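Local coordinates for protein putative transcriptional regulator (Clostridium difficile, PDB 3QI7) that is of unknown function but has a periplasmic-binding-protein-like fold and probably binds a small ligand, perhaps a sugar, between its lobes, at residues 20-23 and 24-28; 27-30 and 31-35; 251-254 and 255-259; 304-307 and 308-312; 339-342 and 343-347. One frame throughout, in Å; residues are numbered along the deposited sequence.

Interaction 1 (20-23 and 24-28); sequences QPLS and ENKVQ
Pro21 turns its carbonyl back onto the chain and receives two backbone N-H groups. Asn25 N lies 3.0 Å from Pro21 O and bonds almost straight, with an N-H...O angle of 173°. Glu24 N is 2.9 Å from Pro21 O and comes from above the carbonyl plane. Leu22 and Ser23, both with helical backbone angles, fill the corner of a type I turn closed by the Glu24 bond.

The Gln20 side chain reaches across to Glu24. Its NE2 gives a hydrogen bond of 2.8 Å to Glu24 OE1 and meets the carboxylate from above its plane. The two flat groups are nearly perpendicular, 89° apart. Glu24 CG stands opposite its own carbonyl carbon (chi1 -62°) and the chain then runs straight, which brings OE1 over to Gln20 and also near Pro21 CD. The other oxygen, OE2, takes the N-H of Asn67. The amide of Gln20 is held at both ends, because OE1 is bonded to Thr95 and Gln97. The Asn25 amide slants across that of Gln20, with ND2 3.1 Å from Gln20 CD. One water accepts from Asn25 ND2 and from Gln20 N and so joins the two residues. At the exposed surface Leu22 CD1 packs 3.8 Å from Lys26 CG, the two chains running alongside each other. Ser23 OG bonds to Glu66.

Asn25 occupies the N-cap position, but its side chain makes no capping bond. The turn is the strand-to-helix connection of a beta-alpha-beta crossover: strand 13-19, helix 26-42, then the parallel strand 57-63.

Interaction 2 (27-30 and 31-35); sequences VQYN and MVEEM
Tyr29 and Glu33 lie one turn apart on helix 26-42 and run alongside each other. Glu33 CG lies 3.7 Å from Tyr29 CE1 and approaches the ring obliquely. Tyr29 CG is anti to the backbone N (chi1 -174°), which swings the ring along the helix toward Glu33. Glu33 OE2 is hydrogen-bonded to His61 ND1, and the His61 ring also meets that of Tyr29.

The backbone is fully regular here. Met31 N bonds to Val27 O at 3.0 Å, and Val32 N bonds to Gln28 O at 3.2 Å. Glu33 N bonds to Tyr29 O at 3.1 Å, and Glu34 N bonds to Asn30 O at 2.9 Å. This is the i to i+4 ladder of an alpha helix, and the next rung, Met35 N to Met31 O, continues it. The helix is part of a predicted coiled coil and is also the crossover helix of a beta-alpha-beta unit.

The carbonyls also touch carbon. Val32 CG2 sits 3.3 Å from Gln28 O, and Glu34 CB is 3.4 Å from Asn30 O. Val32 faces the sheet, packing on Val17 and Thr19 of strand 13-19 and on Ile59 of strand 57-63. Met35, a selenomethionine, packs on Ser312 and Ile315 of helix 306-324.

Interaction 3 (251-254 and 255-259); sequences VAEQ and SNPSP
Ser258 N donates a hydrogen bond to Gln254 OE1, 2.9 Å away, with a nearly straight N-H...O angle of 173°. The donor sits above the carbonyl plane of the Gln254 side chain, off either lone pair. The same amide then gives a bond back. Gln254 NE2 reaches Ser258 O at 3.0 Å, and this acceptor lies in the plane of the amide. One side chain thus grips both the N-H and the C=O of a single residue, and the rotation of the amide is fixed from both ends. A bend at chi2 (146°) turns the amide toward Ser258.

The chain curves round this side chain through Pro257. Gln254 OE1 passes 3.5 Å from Pro257 CA. The Glu253 side chain crosses the proline at a slant, where Pro257 CG is 4.1 Å from Glu253 CB and approaches its carboxylate carbon just as closely.

The polar groups of the loop have further partners. Glu253 OE1 forms a salt bridge with Arg143 NE, and the same arginine bonds to Ser255 O through NH1. Ser255 OG is bonded to Asp237. Ser258 OG is bonded to Gln261 N.

Gln254 and Ser258 are buried and lie in a loop without regular secondary structure. The amide of Gln254 therefore stands in for the backbone pairing that a strand or helix would supply. It satisfies a buried N-H and a buried C=O together, while Arg143 probably offsets the charge of the Glu253 carboxylate and helps to set the shape of the loop.

Interaction 4 (304-307 and 308-312); sequences MPMD and AFLPS
Phe309 has two selenomethionines near its ring. Met304 SE lies at the edge, close to the ring plane, 4.0 Å from Phe309 CD1. This rests on one of two deposited conformers of Met304 and is therefore less certain. Met306 SE comes obliquely, nearest the other ortho carbon, 4.1 Å from Phe309 CD2. Both are Met-aromatic contacts. The Met306 chain is bent at chi2 and chi3, which folds its end over toward Leu310. There CE presses on Leu310 CG at 3.3 Å, tighter than normal packing, so the exact position of this methyl is doubtful.

Backbone bonds set these side chains in place. Pro305 is the N-cap residue and its carbonyl takes two N-H groups. Phe309 N bonds to Pro305 O at 2.9 Å, in the carbonyl plane. Ala308 N comes to the same oxygen from well above that plane. Leu310 N bonds to Met306 O at 3.0 Å. The next rung is missing, because Pro311 has no N-H to give. Its ring instead sets CG 3.2 Å from Asp307 O, a buried oxygen with no partner in the model, and the helix is kinked here.

The contact forms the start of helix 306-324, near the centre of the chain. Met306 and Leu310 pack on Val364, and Phe309 packs on Leu366, both on strand 361-370. Asp307 and Ala308 lie against Val27 of helix 26-42. Tyr279 of helix 279-292 covers Met304, Pro305 and Ala308, while the ring of Phe345 meets that of Phe309.

Interaction 5 (339-342 and 343-347); sequences AFTE and LRFGI
Phe340 and Arg344 lie one turn apart where helix 334-345 ends, and Arg344 N bonds to Phe340 O at 2.9 Å. Leu343 N to Ala339 O and Phe345 N to Thr341 O are the neighbouring rungs. Gly346 leaves the helix with positive phi (61°), yet its N still bonds to Glu342 O at 2.8 Å. A further bond from Gly346 N to Thr341 O is weak.

Arg344 CG sits over one face of the Phe340 ring, 4.0 Å from the centroid and shifted toward the rim. This is a CH-pi contact made by the aliphatic part of the arginine. NE follows at 3.9 Å from Phe340 CZ, but the guanidinium is turned well away from parallel, 65° from the ring. The bend at chi2 of Arg344 (-83°) carries the chain across the ring in this way. Leu343 CD2 approaches Phe340 CD1 more loosely and obliquely.

Further round the helix Thr341 CG2 meets Ile347 CG1 at 3.8 Å. Thr341 OG1 is bonded back to Leu337 O. Phe345 presents its ring edge to Thr341 O, with CD1 3.6 Å away and the oxygen in the ring plane.

Helix 306-324 packs alongside, with Phe340 on Leu313 and Tyr316. Phe345 packs on Met304, just before that helix, and Ile347 on Pro303. Arg344 makes a long, weak ion pair with Glu320 of the same helix 306-324. Thr341 also touches Ser349 and Phe351 on strand 349-353, which the chain enters next.

Each contact joins adjacent segments, so none closes a long loop, and none nest or cross. The first two form one run: interaction 1 turns out of strand 13-19, and interaction 2 continues along helix 26-42, sharing Val27 and Gln28. Far later, interaction 3 shapes the loop between helices 234-247 and 263-267. Interaction 4 starts helix 306-324, and interaction 5 ends helix 334-345. Interaction 4 links the set. It touches interactions 1 and 2 through helix 26-42, interaction 3 where Pro305 meets residues 257-259, and interaction 5 where Phe309 meets Phe345. Interactions 3 and 5 do not touch, with centres about 22 Å apart.

Interaction 1 (20-23 and 24-28)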
loop_
_atom_site.group_PDB
_atom_site.type_symbol
_atom_site.label_atom_id
_atom_site.label_comp_id
_atom_site.label_asym_id
_atom_site.label_seq_id
_atom_site.Cartn_x
_atom_site.Cartn_y
_atom_site.Cartn_z
ATOM N N GLN A 20 5.571 12.141 3.703
ATOM C CA GLN A 20 4.736 13.339 3.733
ATOM C C GLN A 20 4.243 13.605 5.169
ATOM O O GLN A 20 4.324 12.716 6.044
ATOM C CB GLN A 20 3.572 13.218 2.742
ATOM C CG GLN A 20 4.020 13.169 1.249
ATOM C CD GLN A 20 2.856 12.963 0.264
ATOM O OE1 GLN A 20 2.951 12.170 -0.686
ATOM N NE2 GLN A 20 1.750 13.669 0.500
ATOM N N PRO A 21 3.769 14.836 5.430
ATOM C CA PRO A 21 3.338 15.159 6.784
ATOM C C PRO A 21 2.054 14.458 7.182
ATOM O O PRO A 21 1.309 13.938 6.319
ATOM C CB PRO A 21 3.145 16.691 6.775
ATOM C CG PRO A 21 3.341 17.146 5.407
ATOM C CD PRO A 21 3.853 16.025 4.559
ATOM N N LEU A 22 1.829 14.434 8.493
ATOM C CA LEU A 22 0.692 13.743 9.091
ATOM C C LEU A 22 -0.603 14.173 8.409
ATOM O O LEU A 22 -1.455 13.346 8.122
ATOM C CB LEU A 22 0.641 14.045 10.584
ATOM C CG LEU A 22 -0.479 13.461 11.453
ATOM C CD1 LEU A 22 -0.442 11.936 11.481
ATOM C CD2 LEU A 22 -0.347 14.057 12.871
ATOM N N SER A 23 -0.719 15.466 8.113
ATOM C CA SER A 23 -1.922 16.036 7.479
ATOM C C SER A 23 -2.240 15.460 6.095
ATOM O O SER A 23 -3.375 15.568 5.640
ATOM C CB SER A 23 -1.790 17.562 7.367
ATOM O OG SER A 23 -0.678 17.942 6.536
ATOM N N GLU A 24 -1.237 14.887 5.431
ATOM C CA GLU A 24 -1.357 14.393 4.061
ATOM C C GLU A 24 -1.366 12.851 3.986
ATOM O O GLU A 24 -2.217 12.278 3.309
ATOM C CB GLU A 24 -0.216 14.957 3.209
ATOM C CG GLU A 24 -0.204 16.476 3.074
ATOM C CD GLU A 24 0.843 16.979 2.100
ATOM O OE1 GLU A 24 1.765 16.210 1.759
ATOM O OE2 GLU A 24 0.752 18.166 1.675
ATOM N N ASN A 25 -0.423 12.190 4.684
ATOM C CA ASN A 25 -0.278 10.718 4.678
ATOM C C ASN A 25 -0.217 10.173 6.112
ATOM O O ASN A 25 0.846 9.872 6.623
ATOM C CB ASN A 25 0.984 10.292 3.905
ATOM C CG ASN A 25 0.862 10.494 2.395
ATOM O OD1 ASN A 25 -0.220 10.801 1.869
ATOM N ND2 ASN A 25 1.982 10.367 1.693
ATOM N N LYS A 26 -1.372 10.070 6.762
ATOM C CA LYS A 26 -1.426 9.736 8.176
ATOM C C LYS A 26 -0.870 8.354 8.464
ATOM O O LYS A 26 -0.119 8.144 9.435
ATOM C CB LYS A 26 -2.869 9.838 8.680
ATOM C CG LYS A 26 -3.034 9.499 10.132
ATOM C CD LYS A 26 -4.483 9.792 10.583
ATOM C CE LYS A 26 -4.640 9.596 12.086
ATOM N NZ LYS A 26 -6.067 9.802 12.580
ATOM N N VAL A 27 -1.220 7.394 7.610
ATOM C CA VAL A 27 -0.802 6.011 7.834
ATOM C C VAL A 27 0.732 5.866 7.757
ATOM O O VAL A 27 1.347 5.279 8.643
ATOM C CB VAL A 27 -1.532 5.010 6.856
ATOM C CG1 VAL A 27 -0.824 3.634 6.854
ATOM C CG2 VAL A 27 -3.006 4.837 7.287
ATOM N N GLN A 28 1.338 6.396 6.699
ATOM C CA GLN A 28 2.783 6.352 6.544
ATOM C C GLN A 28 3.484 7.056 7.710
ATOM O O GLN A 28 4.484 6.546 8.262
ATOM C CB GLN A 28 3.210 7.005 5.214
ATOM C CG GLN A 28 2.733 6.266 3.973
ATOM C CD GLN A 28 1.428 6.828 3.396
ATOM O OE1 GLN A 28 0.388 7.077 4.106
ATOM N NE2 GLN A 28 1.470 7.062 2.110
HETATM O O HOH W 1 4.287 9.613 2.955
#

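Interaction 2 (27-30 and 31-35)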
loop_
_atom_site.group_PDB
_atom_site.type_symbol
_atom_site.label_atom_id
_atom_site.label_comp_id
_atom_site.label_asym_id
_atom_site.label_seq_id
_atom_site.Cartn_x
_atom_site.Cartn_y
_atom_site.Cartn_z
ATOM N N VAL A 27 -1.220 7.394 7.610
ATOM C CA VAL A 27 -0.802 6.011 7.834
ATOM C C VAL A 27 0.732 5.866 7.757
ATOM O O VAL A 27 1.347 5.279 8.643
ATOM C CB VAL A 27 -1.532 5.010 6.856
ATOM C CG1 VAL A 27 -0.824 3.634 6.854
ATOM C CG2 VAL A 27 -3.006 4.837 7.287
ATOM N N GLN A 28 1.338 6.396 6.699
ATOM C CA GLN A 28 2.783 6.352 6.544
ATOM C C GLN A 28 3.484 7.056 7.710
ATOM O O GLN A 28 4.484 6.546 8.262
ATOM C CB GLN A 28 3.210 7.005 5.214
ATOM C CG GLN A 28 2.733 6.266 3.973
ATOM C CD GLN A 28 1.428 6.828 3.396
ATOM O OE1 GLN A 28 0.388 7.077 4.106
ATOM N NE2 GLN A 28 1.470 7.062 2.110
ATOM N N TYR A 29 2.953 8.227 8.085
ATOM C CA TYR A 29 3.581 9.062 9.119
ATOM C C TYR A 29 3.584 8.340 10.469
ATOM O O TYR A 29 4.642 8.205 11.151
ATOM C CB TYR A 29 2.868 10.405 9.212
ATOM C CG TYR A 29 3.542 11.384 10.147
ATOM C CD1 TYR A 29 3.408 11.270 11.538
ATOM C CD2 TYR A 29 4.315 12.421 9.645
ATOM C CE1 TYR A 29 4.042 12.138 12.387
ATOM C CE2 TYR A 29 4.923 13.314 10.495
ATOM C CZ TYR A 29 4.781 13.170 11.867
ATOM O OH TYR A 29 5.410 14.074 12.708
ATOM N N ASN A 30 2.405 7.854 10.846
ATOM C CA ASN A 30 2.255 7.167 12.113
ATOM C C ASN A 30 2.939 5.798 12.178
ATOM O O ASN A 30 3.398 5.426 13.259
ATOM C CB ASN A 30 0.788 7.084 12.524
ATOM C CG ASN A 30 0.230 8.421 13.017
ATOM O OD1 ASN A 30 0.971 9.357 13.303
ATOM N ND2 ASN A 30 -1.096 8.498 13.157
HETATM N N MSE A 31 3.032 5.059 11.064
HETATM C CA MSE A 31 3.782 3.798 11.073
HETATM C C MSE A 31 5.267 4.052 11.368
HETATM O O MSE A 31 5.857 3.364 12.211
HETATM C CB MSE A 31 3.611 3.015 9.764
HETATM C CG MSE A 31 4.558 1.800 9.596
HETATM SE SE MSE A 31 4.480 0.516 11.073
HETATM C CE MSE A 31 2.536 0.262 11.085
ATOM N N VAL A 32 5.865 5.030 10.684
ATOM C CA VAL A 32 7.252 5.422 10.954
ATOM C C VAL A 32 7.448 5.815 12.427
ATOM O O VAL A 32 8.423 5.407 13.083
ATOM C CB VAL A 32 7.688 6.575 10.006
ATOM C CG1 VAL A 32 9.040 7.089 10.362
ATOM C CG2 VAL A 32 7.694 6.088 8.527
ATOM N N GLU A 33 6.501 6.566 12.979
ATOM C CA GLU A 33 6.598 6.975 14.378
ATOM C C GLU A 33 6.550 5.778 15.304
ATOM O O GLU A 33 7.278 5.744 16.315
ATOM C CB GLU A 33 5.496 7.990 14.760
ATOM C CG GLU A 33 5.773 9.391 14.226
ATOM C CD GLU A 33 7.119 9.957 14.707
ATOM O OE1 GLU A 33 7.327 10.029 15.945
ATOM O OE2 GLU A 33 7.978 10.298 13.847
ATOM N N GLU A 34 5.685 4.812 14.966
ATOM C CA GLU A 34 5.555 3.585 15.704
ATOM C C GLU A 34 6.849 2.794 15.672
ATOM O O GLU A 34 7.320 2.304 16.700
ATOM C CB GLU A 34 4.401 2.744 15.154
ATOM C CG GLU A 34 4.140 1.493 15.932
ATOM C CD GLU A 34 2.784 0.887 15.603
ATOM O OE1 GLU A 34 1.764 1.423 16.096
ATOM O OE2 GLU A 34 2.747 -0.127 14.865
HETATM N N MSE A 35 7.460 2.698 14.504
HETATM C CA MSE A 35 8.709 1.954 14.390
HETATM C C MSE A 35 9.847 2.641 15.148
HETATM O O MSE A 35 10.694 1.981 15.738
HETATM C CB MSE A 35 9.085 1.783 12.931
HETATM C CG MSE A 35 8.041 1.033 12.078
HETATM SE SE MSE A 35 8.395 -0.874 12.090
HETATM C CE MSE A 35 10.019 -0.925 11.057
#

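Interaction 3 (251-254 and 255-259)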
loop_
_atom_site.group_PDB
_atom_site.type_symbol
_atom_site.label_atom_id
_atom_site.label_comp_id
_atom_site.label_asym_id
_atom_site.label_seq_id
_atom_site.Cartn_x
_atom_site.Cartn_y
_atom_site.Cartn_z
ATOM N N VAL A 251 -17.465 -8.114 -1.805
ATOM C CA VAL A 251 -16.473 -7.049 -1.998
ATOM C C VAL A 251 -15.098 -7.623 -1.653
ATOM O O VAL A 251 -14.601 -7.539 -0.515
ATOM C CB VAL A 251 -16.794 -5.779 -1.179
ATOM C CG1 VAL A 251 -15.837 -4.649 -1.562
ATOM C CG2 VAL A 251 -18.282 -5.395 -1.381
ATOM N N ALA A 252 -14.463 -8.192 -2.672
ATOM C CA ALA A 252 -13.199 -8.916 -2.460
ATOM C C ALA A 252 -12.122 -7.958 -1.925
ATOM O O ALA A 252 -11.332 -8.332 -1.049
ATOM C CB ALA A 252 -12.751 -9.573 -3.754
ATOM N N GLU A 253 -12.105 -6.730 -2.458
ATOM C CA GLU A 253 -11.168 -5.674 -2.046
ATOM C C GLU A 253 -11.697 -4.234 -2.195
ATOM O O GLU A 253 -12.373 -3.889 -3.162
ATOM C CB GLU A 253 -9.845 -5.779 -2.874
ATOM C CG GLU A 253 -9.132 -7.106 -2.770
ATOM C CD GLU A 253 -7.813 -7.134 -3.532
ATOM O OE1 GLU A 253 -7.647 -6.292 -4.418
ATOM O OE2 GLU A 253 -6.958 -8.010 -3.261
ATOM N N GLN A 254 -11.303 -3.361 -1.268
ATOM C CA GLN A 254 -11.406 -1.912 -1.463
ATOM C C GLN A 254 -10.473 -1.498 -2.622
ATOM O O GLN A 254 -9.542 -2.233 -2.979
ATOM C CB GLN A 254 -10.937 -1.179 -0.221
ATOM C CG GLN A 254 -11.775 -1.444 1.069
ATOM C CD GLN A 254 -10.929 -1.418 2.321
ATOM O OE1 GLN A 254 -10.220 -2.383 2.623
ATOM N NE2 GLN A 254 -10.964 -0.295 3.041
ATOM N N SER A 255 -10.699 -0.297 -3.141
ATOM C CA SER A 255 -9.790 0.362 -4.073
ATOM C C SER A 255 -8.331 0.087 -3.700
ATOM O O SER A 255 -7.522 -0.348 -4.534
ATOM C CB SER A 255 -10.108 1.866 -4.123
ATOM O OG SER A 255 -10.079 2.501 -2.855
ATOM N N ASN A 256 -8.013 0.337 -2.439
ATOM C CA ASN A 256 -6.765 -0.098 -1.829
ATOM C C ASN A 256 -7.085 -0.732 -0.480
ATOM O O ASN A 256 -7.593 -0.047 0.383
ATOM C CB ASN A 256 -5.829 1.078 -1.635
ATOM C CG ASN A 256 -5.234 1.539 -2.940
ATOM O OD1 ASN A 256 -4.387 0.860 -3.517
ATOM N ND2 ASN A 256 -5.743 2.645 -3.453
ATOM N N PRO A 257 -6.814 -2.041 -0.312
ATOM C CA PRO A 257 -7.149 -2.701 0.958
ATOM C C PRO A 257 -6.552 -2.021 2.188
ATOM O O PRO A 257 -5.365 -1.722 2.225
ATOM C CB PRO A 257 -6.570 -4.100 0.793
ATOM C CG PRO A 257 -6.640 -4.349 -0.701
ATOM C CD PRO A 257 -6.262 -3.000 -1.289
ATOM N N SER A 258 -7.420 -1.747 3.156
ATOM C CA SER A 258 -7.042 -1.078 4.386
ATOM C C SER A 258 -8.073 -1.289 5.495
ATOM O O SER A 258 -9.217 -0.891 5.345
ATOM C CB SER A 258 -6.871 0.421 4.148
ATOM O OG SER A 258 -6.599 1.050 5.382
ATOM N N PRO A 259 -7.655 -1.892 6.615
ATOM C CA PRO A 259 -8.563 -2.060 7.754
ATOM C C PRO A 259 -8.983 -0.738 8.381
ATOM O O PRO A 259 -10.085 -0.637 8.979
ATOM C CB PRO A 259 -7.729 -2.875 8.753
ATOM C CG PRO A 259 -6.606 -3.440 7.982
ATOM C CD PRO A 259 -6.339 -2.502 6.854
#

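Interaction 4 (304-307 and 308-312)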
loop_
_atom_site.group_PDB
_atom_site.type_symbol
_atom_site.label_atom_id
_atom_site.label_comp_id
_atom_site.label_asym_id
_atom_site.label_seq_id
_atom_site.Cartn_x
_atom_site.Cartn_y
_atom_site.Cartn_z
HETATM N N MSE A 304 -2.680 -5.995 6.289
HETATM C CA MSE A 304 -2.376 -4.589 6.582
HETATM C C MSE A 304 -2.377 -3.760 5.300
HETATM O O MSE A 304 -2.217 -4.313 4.223
HETATM C CB MSE A 304 -1.032 -4.437 7.339
HETATM C CG MSE A 304 0.176 -5.164 6.780
HETATM SE SE MSE A 304 1.728 -5.246 8.014
HETATM C CE MSE A 304 1.951 -3.390 8.511
ATOM N N PRO A 305 -2.547 -2.434 5.415
ATOM C CA PRO A 305 -2.538 -1.660 4.188
ATOM C C PRO A 305 -1.161 -1.603 3.589
ATOM O O PRO A 305 -0.197 -1.669 4.318
ATOM C CB PRO A 305 -2.933 -0.261 4.624
ATOM C CG PRO A 305 -3.135 -0.321 6.162
ATOM C CD PRO A 305 -2.604 -1.595 6.634
HETATM N N MSE A 306 -1.086 -1.456 2.290
HETATM C CA MSE A 306 0.219 -1.334 1.635
HETATM C C MSE A 306 0.972 -0.029 2.089
HETATM O O MSE A 306 2.218 -0.003 2.189
HETATM C CB MSE A 306 0.030 -1.353 0.117
HETATM C CG MSE A 306 -0.199 -2.730 -0.477
HETATM SE SE MSE A 306 1.425 -3.844 -0.196
HETATM C CE MSE A 306 2.653 -3.020 -1.298
ATOM N N ASP A 307 0.219 1.036 2.364
ATOM C CA ASP A 307 0.793 2.286 2.878
ATOM C C ASP A 307 1.531 2.105 4.205
ATOM O O ASP A 307 2.411 2.908 4.539
ATOM C CB ASP A 307 -0.295 3.369 3.088
ATOM C CG ASP A 307 -0.748 4.033 1.777
ATOM O OD1 ASP A 307 -0.201 3.699 0.713
ATOM O OD2 ASP A 307 -1.658 4.894 1.824
ATOM N N ALA A 308 1.154 1.091 4.975
ATOM C CA ALA A 308 1.882 0.714 6.191
ATOM C C ALA A 308 2.943 -0.374 5.973
ATOM O O ALA A 308 4.054 -0.297 6.495
ATOM C CB ALA A 308 0.895 0.295 7.316
ATOM N N PHE A 309 2.609 -1.377 5.174
ATOM C CA PHE A 309 3.541 -2.462 4.916
ATOM C C PHE A 309 4.840 -2.052 4.225
ATOM O O PHE A 309 5.912 -2.457 4.677
ATOM C CB PHE A 309 2.843 -3.615 4.147
ATOM C CG PHE A 309 3.746 -4.755 3.851
ATOM C CD1 PHE A 309 4.100 -5.652 4.846
ATOM C CD2 PHE A 309 4.322 -4.891 2.574
ATOM C CE1 PHE A 309 4.968 -6.729 4.568
ATOM C CE2 PHE A 309 5.175 -5.949 2.277
ATOM C CZ PHE A 309 5.526 -6.855 3.282
ATOM N N LEU A 310 4.772 -1.293 3.132
ATOM C CA LEU A 310 5.981 -1.001 2.365
ATOM C C LEU A 310 7.026 -0.273 3.223
ATOM O O LEU A 310 8.183 -0.714 3.288
ATOM C CB LEU A 310 5.695 -0.228 1.064
ATOM C CG LEU A 310 4.962 -1.035 -0.011
ATOM C CD1 LEU A 310 4.343 -0.096 -1.071
ATOM C CD2 LEU A 310 5.890 -2.134 -0.637
ATOM N N PRO A 311 6.641 0.835 3.873
ATOM C CA PRO A 311 7.654 1.510 4.708
ATOM C C PRO A 311 8.144 0.651 5.902
ATOM O O PRO A 311 9.327 0.674 6.212
ATOM C CB PRO A 311 6.940 2.800 5.166
ATOM C CG PRO A 311 5.520 2.493 5.048
ATOM C CD PRO A 311 5.377 1.585 3.862
ATOM N N SER A 312 7.265 -0.113 6.540
ATOM C CA SER A 312 7.711 -0.976 7.642
ATOM C C SER A 312 8.660 -2.077 7.161
ATOM O O SER A 312 9.644 -2.372 7.836
ATOM C CB SER A 312 6.533 -1.590 8.388
ATOM O OG SER A 312 6.986 -2.179 9.591
#

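Interaction 5 (339-342 and 343-347)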
loop_
_atom_site.group_PDB
_atom_site.type_symbol
_atom_site.label_atom_id
_atom_site.label_comp_id
_atom_site.label_asym_id
_atom_site.label_seq_id
_atom_site.Cartn_x
_atom_site.Cartn_y
_atom_site.Cartn_z
ATOM N N ALA A 339 10.492 -14.824 2.545
ATOM C CA ALA A 339 10.878 -15.411 3.832
ATOM C C ALA A 339 11.037 -14.323 4.903
ATOM O O ALA A 339 10.610 -14.511 6.048
ATOM C CB ALA A 339 12.174 -16.267 3.685
ATOM N N PHE A 340 11.666 -13.200 4.533
ATOM C CA PHE A 340 11.875 -12.065 5.453
ATOM C C PHE A 340 10.528 -11.491 5.891
ATOM O O PHE A 340 10.348 -11.175 7.073
ATOM C CB PHE A 340 12.733 -11.002 4.787
ATOM C CG PHE A 340 13.280 -9.944 5.723
ATOM C CD1 PHE A 340 14.276 -10.243 6.625
ATOM C CD2 PHE A 340 12.787 -8.633 5.681
ATOM C CE1 PHE A 340 14.791 -9.255 7.491
ATOM C CE2 PHE A 340 13.297 -7.635 6.554
ATOM C CZ PHE A 340 14.303 -7.945 7.425
ATOM N N THR A 341 9.551 -11.445 4.977
ATOM C CA THR A 341 8.198 -11.012 5.331
ATOM C C THR A 341 7.545 -11.982 6.328
ATOM O O THR A 341 6.911 -11.544 7.265
ATOM C CB THR A 341 7.344 -10.815 4.067
ATOM O OG1 THR A 341 7.945 -9.782 3.275
ATOM C CG2 THR A 341 5.882 -10.435 4.388
ATOM N N GLU A 342 7.699 -13.286 6.140
ATOM C CA GLU A 342 7.209 -14.245 7.146
ATOM C C GLU A 342 7.879 -14.016 8.491
ATOM O O GLU A 342 7.213 -13.929 9.541
ATOM C CB GLU A 342 7.449 -15.678 6.708
ATOM C CG GLU A 342 6.701 -16.108 5.475
ATOM C CD GLU A 342 5.274 -16.494 5.728
ATOM O OE1 GLU A 342 4.812 -16.442 6.911
ATOM O OE2 GLU A 342 4.629 -16.862 4.707
ATOM N N LEU A 343 9.196 -13.875 8.459
ATOM C CA LEU A 343 9.993 -13.642 9.687
ATOM C C LEU A 343 9.522 -12.410 10.450
ATOM O O LEU A 343 9.320 -12.467 11.666
ATOM C CB LEU A 343 11.470 -13.441 9.325
ATOM C CG LEU A 343 12.496 -13.254 10.443
ATOM C CD1 LEU A 343 12.454 -14.488 11.361
ATOM C CD2 LEU A 343 13.928 -13.038 9.887
ATOM N N ARG A 344 9.337 -11.295 9.751
ATOM C CA ARG A 344 9.141 -10.018 10.449
ATOM C C ARG A 344 7.668 -9.677 10.672
ATOM O O ARG A 344 7.382 -8.885 11.529
ATOM C CB ARG A 344 9.848 -8.873 9.718
ATOM C CG ARG A 344 11.389 -8.904 9.800
ATOM C CD ARG A 344 11.909 -8.259 11.131
ATOM N NE ARG A 344 13.363 -8.317 11.179
ATOM C CZ ARG A 344 14.088 -9.265 11.769
ATOM N NH1 ARG A 344 13.516 -10.260 12.443
ATOM N NH2 ARG A 344 15.410 -9.216 11.674
ATOM N N PHE A 345 6.770 -10.244 9.870
ATOM C CA PHE A 345 5.329 -9.938 9.920
ATOM C C PHE A 345 4.421 -11.154 10.148
ATOM O O PHE A 345 3.247 -11.000 10.515
ATOM C CB PHE A 345 4.882 -9.259 8.629
ATOM C CG PHE A 345 5.582 -7.969 8.337
ATOM C CD1 PHE A 345 6.788 -7.954 7.658
ATOM C CD2 PHE A 345 5.042 -6.771 8.752
ATOM C CE1 PHE A 345 7.412 -6.775 7.371
ATOM C CE2 PHE A 345 5.673 -5.587 8.495
ATOM C CZ PHE A 345 6.882 -5.588 7.797
ATOM N N GLY A 346 4.924 -12.354 9.912
ATOM C CA GLY A 346 4.083 -13.571 9.974
ATOM C C GLY A 346 2.930 -13.605 8.979
ATOM O O GLY A 346 1.858 -14.174 9.258
ATOM N N ILE A 347 3.141 -12.999 7.818
ATOM C CA ILE A 347 2.187 -13.033 6.730
ATOM C C ILE A 347 2.827 -13.541 5.411
ATOM O O ILE A 347 4.049 -13.420 5.168
ATOM C CB ILE A 347 1.488 -11.657 6.513
ATOM C CG1 ILE A 347 2.429 -10.621 5.881
ATOM C CG2 ILE A 347 0.845 -11.135 7.841
ATOM C CD1 ILE A 347 1.802 -9.163 5.816
#